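Local coordinates for protein OS-9 homolog (Saccharomyces cerevisiae, PDB 2YMA) that acts as a lectin of the endoplasmic reticulum lumen, recruiting misfolded glycoproteins for degradation with the HRD1 ubiquitin ligase, and is represented here by its dimerization domain, at residues P16-G20 / K64-L70; L19-I23 / K57-A61. All coordinates share one frame; numbering follows the deposited sequence.

Contact 1: residues P16-G20 / K64-L70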
ATOM      1  N   PRO A  16      18.618  -7.849  12.794  1.00 70.38           N
ATOM      2  CA  PRO A  16      19.024  -7.251  11.517  1.00 81.56           C
ATOM      3  C   PRO A  16      19.669  -8.271  10.592  1.00 63.48           C
ATOM      4  O   PRO A  16      20.537  -9.005  11.019  1.00 73.70           O
ATOM      5  CB  PRO A  16      20.061  -6.196  11.931  1.00 71.84           C
ATOM      6  CG  PRO A  16      20.359  -6.452  13.407  1.00 62.35           C
ATOM      7  CD  PRO A  16      19.676  -7.725  13.806  1.00 58.15           C
ATOM      8  N   ILE A  17      19.227  -8.309   9.341  1.00 71.92           N
ATOM      9  CA  ILE A  17      19.796  -9.189   8.336  1.00 50.68           C
ATOM     10  C   ILE A  17      20.276  -8.331   7.166  1.00 54.04           C
ATOM     11  O   ILE A  17      19.506  -7.572   6.567  1.00 65.16           O
ATOM     12  CB  ILE A  17      18.751 -10.201   7.832  1.00 59.09           C
ATOM     13  CG1 ILE A  17      18.243 -11.068   8.990  1.00 54.73           C
ATOM     14  CG2 ILE A  17      19.324 -11.047   6.703  1.00 45.27           C
ATOM     15  CD1 ILE A  17      17.035 -11.927   8.629  1.00 50.83           C
ATOM     16  N   PHE A  18      21.556  -8.455   6.854  1.00 52.09           N
ATOM     17  CA  PHE A  18      22.195  -7.666   5.813  1.00 54.78           C
ATOM     18  C   PHE A  18      21.716  -8.005   4.400  1.00 54.69           C
ATOM     19  O   PHE A  18      21.878  -9.139   3.938  1.00 61.13           O
ATOM     20  CB  PHE A  18      23.708  -7.871   5.890  1.00 60.68           C
ATOM     21  CG  PHE A  18      24.487  -6.929   5.032  1.00 75.99           C
ATOM     22  CD1 PHE A  18      24.281  -5.560   5.129  1.00 86.07           C
ATOM     23  CD2 PHE A  18      25.431  -7.403   4.131  1.00 60.99           C
ATOM     24  CE1 PHE A  18      24.993  -4.676   4.341  1.00 84.50           C
ATOM     25  CE2 PHE A  18      26.156  -6.519   3.336  1.00 63.07           C
ATOM     26  CZ  PHE A  18      25.939  -5.156   3.447  1.00 78.42           C
ATOM     27  N   LEU A  19      21.148  -7.011   3.713  1.00 52.73           N
ATOM     28  CA  LEU A  19      20.705  -7.184   2.328  1.00 50.15           C
ATOM     29  C   LEU A  19      21.761  -6.671   1.351  1.00 57.50           C
ATOM     30  O   LEU A  19      21.651  -6.828   0.128  1.00 56.79           O
ATOM     31  CB  LEU A  19      19.383  -6.460   2.095  1.00 42.38           C
ATOM     32  CG  LEU A  19      18.209  -6.930   2.957  1.00 47.23           C
ATOM     33  CD1 LEU A  19      16.909  -6.329   2.440  1.00 35.08           C
ATOM     34  CD2 LEU A  19      18.137  -8.446   2.953  1.00 43.88           C
ATOM     35  N   GLY A  20      22.790  -6.043   1.901  1.00 67.14           N
ATOM     36  CA  GLY A  20      23.819  -5.443   1.081  1.00 71.48           C
ATOM     37  C   GLY A  20      23.522  -3.996   0.766  1.00 78.01           C
ATOM     38  O   GLY A  20      22.446  -3.490   1.091  1.00 69.16           O
ATOM     39  N   LYS A  64      17.806  -9.590  -2.942  1.00 44.92           N
ATOM     40  CA  LYS A  64      18.412 -10.420  -1.906  1.00 55.30           C
ATOM     41  C   LYS A  64      17.355 -10.863  -0.891  1.00 47.26           C
ATOM     42  O   LYS A  64      17.297 -12.034  -0.499  1.00 55.95           O
ATOM     43  CB  LYS A  64      19.561  -9.671  -1.200  1.00 46.82           C
ATOM     44  CG  LYS A  64      20.285 -10.503  -0.145  1.00 61.65           C
ATOM     45  CD  LYS A  64      21.714 -10.822  -0.562  1.00 80.34           C
ATOM     46  CE  LYS A  64      22.620 -10.870   0.663  1.00106.36           C
ATOM     47  NZ  LYS A  64      24.065 -10.946   0.307  1.00118.85           N
ATOM     48  N   MET A  65      16.536  -9.908  -0.458  1.00 44.51           N
ATOM     49  CA  MET A  65      15.442 -10.182   0.466  1.00 45.96           C
ATOM     50  C   MET A  65      14.583 -11.319  -0.071  1.00 54.61           C
ATOM     51  O   MET A  65      14.231 -12.250   0.662  1.00 49.78           O
ATOM     52  CB  MET A  65      14.589  -8.933   0.640  1.00 49.23           C
ATOM     53  CG  MET A  65      13.410  -9.095   1.576  1.00 42.22           C
ATOM     54  SD  MET A  65      12.418  -7.566   1.640  1.00 49.22           S
ATOM     55  CE  MET A  65      11.571  -7.679   0.066  1.00 50.61           C
ATOM     56  N   LEU A  66      14.254 -11.239  -1.358  1.00 43.57           N
ATOM     57  CA  LEU A  66      13.466 -12.276  -2.021  1.00 42.36           C
ATOM     58  C   LEU A  66      14.173 -13.633  -2.122  1.00 52.19           C
ATOM     59  O   LEU A  66      13.555 -14.676  -1.870  1.00 62.99           O
ATOM     60  CB  LEU A  66      13.007 -11.795  -3.398  1.00 44.22           C
ATOM     61  CG  LEU A  66      11.998 -10.648  -3.305  1.00 52.48           C
ATOM     62  CD1 LEU A  66      11.723 -10.016  -4.667  1.00 52.12           C
ATOM     63  CD2 LEU A  66      10.725 -11.152  -2.661  1.00 44.61           C
ATOM     64  N   SER A  67      15.458 -13.612  -2.481  1.00 58.19           N
ATOM     65  CA  SER A  67      16.292 -14.818  -2.543  1.00 64.53           C
ATOM     66  C   SER A  67      16.320 -15.532  -1.208  1.00 70.03           C
ATOM     67  O   SER A  67      16.290 -16.762  -1.143  1.00 76.93           O
ATOM     68  CB  SER A  67      17.726 -14.457  -2.936  1.00 55.72           C
ATOM     69  OG  SER A  67      17.746 -13.837  -4.210  1.00 94.83           O
ATOM     70  N   LEU A  68      16.392 -14.740  -0.145  1.00 62.00           N
ATOM     71  CA  LEU A  68      16.432 -15.268   1.204  1.00 51.95           C
ATOM     72  C   LEU A  68      15.078 -15.831   1.647  1.00 56.24           C
ATOM     73  O   LEU A  68      14.991 -16.546   2.652  1.00 45.45           O
ATOM     74  CB  LEU A  68      16.944 -14.198   2.175  1.00 48.87           C
ATOM     75  CG  LEU A  68      18.433 -13.854   2.006  1.00 60.14           C
ATOM     76  CD1 LEU A  68      18.905 -12.853   3.038  1.00 52.15           C
ATOM     77  CD2 LEU A  68      19.260 -15.125   2.091  1.00 52.12           C
ATOM     78  N   ARG A  69      14.028 -15.530   0.884  1.00 50.51           N
ATOM     79  CA  ARG A  69      12.666 -15.939   1.233  1.00 50.82           C
ATOM     80  C   ARG A  69      12.235 -15.418   2.611  1.00 56.05           C
ATOM     81  O   ARG A  69      11.565 -16.121   3.370  1.00 49.23           O
ATOM     82  CB  ARG A  69      12.519 -17.467   1.180  1.00 58.16           C
ATOM     83  CG  ARG A  69      12.426 -18.055  -0.220  1.00 72.29           C
ATOM     84  CD  ARG A  69      12.630 -19.574  -0.188  1.00 91.07           C
ATOM     85  NE  ARG A  69      14.001 -19.970  -0.512  1.00112.03           N
ATOM     86  CZ  ARG A  69      14.639 -20.993   0.048  1.00112.41           C
ATOM     87  NH1 ARG A  69      14.034 -21.725   0.970  1.00105.25           N
ATOM     88  NH2 ARG A  69      15.882 -21.279  -0.310  1.00116.83           N
ATOM     89  N   LEU A  70      12.604 -14.180   2.921  1.00 53.88           N
ATOM     90  CA  LEU A  70      12.316 -13.597   4.227  1.00 49.53           C
ATOM     91  C   LEU A  70      10.854 -13.202   4.404  1.00 57.93           C
ATOM     92  O   LEU A  70      10.366 -13.104   5.531  1.00 57.40           O
ATOM     93  CB  LEU A  70      13.203 -12.370   4.465  1.00 47.08           C
ATOM     94  CG  LEU A  70      14.701 -12.647   4.475  1.00 52.74           C
ATOM     95  CD1 LEU A  70      15.451 -11.369   4.710  1.00 39.14           C
ATOM     96  CD2 LEU A  70      15.006 -13.667   5.564  1.00 49.58           C
TER
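Leu19 and Lys64 mark the closest backbone approach between residues 16-20, an edge strand paired with strand 23-28, and residues 64-70, the last turn of helix 52-67 and its exit; their CA atoms are 5.8 Å apart. Beyond this turn Arg69 takes a positive phi of 58°, and the bonds from Arg69 N to Leu66 O (2.9 Å) and, weakly, from Leu70 N to Met65 O define a Schellman motif. The reversal brings Leu70 round to the strand. Ile17 meets Leu68 and Leu70 with separate branches: CG2 lies 4.1 Å from Leu68 CD1, the side chains running antiparallel, flank to flank, whereas CD1 reaches Leu70 CD2 tip to tip. Leu19 and Met65 are the buried pair; Leu19 CD1 packs 3.9 Å from Met65 CB and Leu19 CD2 4.3 Å from Leu70 CD1. Lys64, with CG anti to its backbone N (chi1 -177°), bends at chi2 and chi3, which carries its methylenes along the strand backbone, CB 3.8 Å from Leu19 O and CE 3.8 Å from Phe18 O. Phe25 backs Leu19, Met65 and Leu70. No hydrogen bond crosses, so cohesion rests on van der Waals contact, aliphatic among the apolar side chains and of lysine methylenes against carbonyl oxygens.

Contact 2: residues L19-I23 / K57-A61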
ATOM      1  N   LEU A  19      21.148  -7.011   3.713  1.00 52.73           N
ATOM      2  CA  LEU A  19      20.705  -7.184   2.328  1.00 50.15           C
ATOM      3  C   LEU A  19      21.761  -6.671   1.351  1.00 57.50           C
ATOM      4  O   LEU A  19      21.651  -6.828   0.128  1.00 56.79           O
ATOM      5  CB  LEU A  19      19.383  -6.460   2.095  1.00 42.38           C
ATOM      6  CG  LEU A  19      18.209  -6.930   2.957  1.00 47.23           C
ATOM      7  CD1 LEU A  19      16.909  -6.329   2.440  1.00 35.08           C
ATOM      8  CD2 LEU A  19      18.137  -8.446   2.953  1.00 43.88           C
ATOM      9  N   GLY A  20      22.790  -6.043   1.901  1.00 67.14           N
ATOM     10  CA  GLY A  20      23.819  -5.443   1.081  1.00 71.48           C
ATOM     11  C   GLY A  20      23.522  -3.996   0.766  1.00 78.01           C
ATOM     12  O   GLY A  20      22.446  -3.490   1.091  1.00 69.16           O
ATOM     13  N   SER A  21      24.489  -3.337   0.130  1.00 80.07           N
ATOM     14  CA  SER A  21      24.374  -1.935  -0.267  1.00 68.98           C
ATOM     15  C   SER A  21      24.046  -1.011   0.913  1.00 75.86           C
ATOM     16  O   SER A  21      23.362  -0.012   0.735  1.00 67.49           O
ATOM     17  CB  SER A  21      23.321  -1.769  -1.370  1.00 88.33           C
ATOM     18  OG  SER A  21      23.711  -2.419  -2.568  1.00 80.93           O
ATOM     19  N   GLY A  22      24.535  -1.346   2.106  1.00 65.50           N
ATOM     20  CA  GLY A  22      24.235  -0.577   3.308  1.00 55.93           C
ATOM     21  C   GLY A  22      22.784  -0.642   3.769  1.00 76.27           C
ATOM     22  O   GLY A  22      22.311   0.257   4.469  1.00 77.38           O
ATOM     23  N   ILE A  23      22.072  -1.702   3.386  1.00 53.39           N
ATOM     24  CA  ILE A  23      20.660  -1.844   3.741  1.00 53.98           C
ATOM     25  C   ILE A  23      20.430  -3.108   4.562  1.00 54.27           C
ATOM     26  O   ILE A  23      20.964  -4.173   4.244  1.00 54.91           O
ATOM     27  CB  ILE A  23      19.767  -1.867   2.474  1.00 55.14           C
ATOM     28  CG1 ILE A  23      20.015  -0.614   1.638  1.00 45.47           C
ATOM     29  CG2 ILE A  23      18.301  -1.986   2.841  1.00 45.41           C
ATOM     30  CD1 ILE A  23      19.278  -0.596   0.311  1.00 50.81           C
ATOM     31  N   LYS A  57      20.515   0.622  -5.526  1.00 64.70           N
ATOM     32  CA  LYS A  57      20.896  -0.097  -4.317  1.00 64.39           C
ATOM     33  C   LYS A  57      19.720  -0.859  -3.714  1.00 60.03           C
ATOM     34  O   LYS A  57      19.850  -2.014  -3.329  1.00 52.76           O
ATOM     35  CB  LYS A  57      21.492   0.865  -3.297  1.00 63.18           C
ATOM     36  CG  LYS A  57      22.823   1.432  -3.731  1.00 72.03           C
ATOM     37  CD  LYS A  57      23.345   2.463  -2.743  1.00 75.44           C
ATOM     38  CE  LYS A  57      24.761   2.905  -3.092  1.00 69.81           C
ATOM     39  NZ  LYS A  57      25.156   4.114  -2.310  1.00 82.01           N
ATOM     40  N   PHE A  58      18.566  -0.207  -3.640  1.00 67.00           N
ATOM     41  CA  PHE A  58      17.385  -0.850  -3.093  1.00 44.85           C
ATOM     42  C   PHE A  58      16.923  -1.998  -3.976  1.00 54.07           C
ATOM     43  O   PHE A  58      16.491  -3.036  -3.476  1.00 43.02           O
ATOM     44  CB  PHE A  58      16.271   0.171  -2.854  1.00 56.29           C
ATOM     45  CG  PHE A  58      16.290   0.755  -1.473  1.00 52.49           C
ATOM     46  CD1 PHE A  58      17.103   1.831  -1.174  1.00 47.89           C
ATOM     47  CD2 PHE A  58      15.520   0.203  -0.464  1.00 39.94           C
ATOM     48  CE1 PHE A  58      17.132   2.365   0.103  1.00 55.43           C
ATOM     49  CE2 PHE A  58      15.551   0.722   0.811  1.00 47.91           C
ATOM     50  CZ  PHE A  58      16.358   1.812   1.097  1.00 55.22           C
ATOM     51  N   GLY A  59      17.040  -1.831  -5.288  1.00 42.92           N
ATOM     52  CA  GLY A  59      16.778  -2.938  -6.191  1.00 51.38           C
ATOM     53  C   GLY A  59      17.550  -4.187  -5.783  1.00 67.81           C
ATOM     54  O   GLY A  59      16.979  -5.276  -5.703  1.00 64.44           O
ATOM     55  N   ASN A  60      18.850  -4.032  -5.521  1.00 51.33           N
ATOM     56  CA  ASN A  60      19.697  -5.160  -5.134  1.00 56.68           C
ATOM     57  C   ASN A  60      19.280  -5.762  -3.801  1.00 55.31           C
ATOM     58  O   ASN A  60      19.221  -6.991  -3.648  1.00 55.68           O
ATOM     59  CB  ASN A  60      21.171  -4.737  -5.036  1.00 62.35           C
ATOM     60  CG  ASN A  60      21.735  -4.260  -6.350  1.00 72.81           C
ATOM     61  OD1 ASN A  60      21.295  -4.686  -7.419  1.00 81.21           O
ATOM     62  ND2 ASN A  60      22.713  -3.362  -6.282  1.00 72.13           N
ATOM     63  N   ALA A  61      19.010  -4.896  -2.828  1.00 50.02           N
ATOM     64  CA  ALA A  61      18.599  -5.357  -1.506  1.00 56.25           C
ATOM     65  C   ALA A  61      17.279  -6.147  -1.564  1.00 58.50           C
ATOM     66  O   ALA A  61      17.116  -7.156  -0.853  1.00 44.87           O
ATOM     67  CB  ALA A  61      18.485  -4.181  -0.544  1.00 44.34           C
TER
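Ile23 reaches from the far end of a tight turn to helix residues 57-61, and CB and both methyl ends of its side chain meet the helix. CB and the CG2 methyl both lie about 4.0 Å from Ala61 CB. With CG1 anti to the carbonyl carbon (chi1 -56°) and the chain extended at chi2, CD1 is carried over the Phe58 ring: it sits 3.5 Å from the centroid and 9° off the normal, a CH-pi contact centred on one face. The same methyl is 3.8 Å from Ala61 CB, so the alanine is wedged between Ile23 and Leu19, whose CB approaches Ala61 CB to 3.6 Å. Earlier in the turn, Ser21 CB packs 3.7 Å from Lys57 CB; the lysine then extends away to a salt bridge with Asp41. Phe58 also meets Phe116 edge-to-face. Two backbone bonds fix the turn itself, Ile23 N to Gly20 O and Leu19 N to Ile23 O, each 2.9 Å. Positive phi at Ser21 and Gly22 fits the type I' turn from Gly20 to Ile23. Opposite Ile23 the first strand carries an extra residue, Leu19 and Gly20 together forming a classic beta bulge, and the whole is a bulged beta-hairpin linking strands 14-20 and 23-28, packed against a helix.

Contacts 1 and 2 are successive parts of one interface between the hairpin beginning with strand 14-20 and helix 52-67, their centres about 9 Å apart. Leu19 and Gly20 belong to both. Leu19 divides its surface: its base serves contact 2, while at its tip CD2 serves mainly contact 1 and CD1 borders both helix turns, lying 3.4 Å from Ala61 O. Across the hairpin, Phe18 CD1 packs 3.7 Å from Ile23 O, joining the two contacts within the sheet edge. Moving from contact 2 to contact 1 follows the helix toward its C-terminal end. No other chain of the dimer touches the four segments, so this is packing internal to the dimerization domain of one subunit.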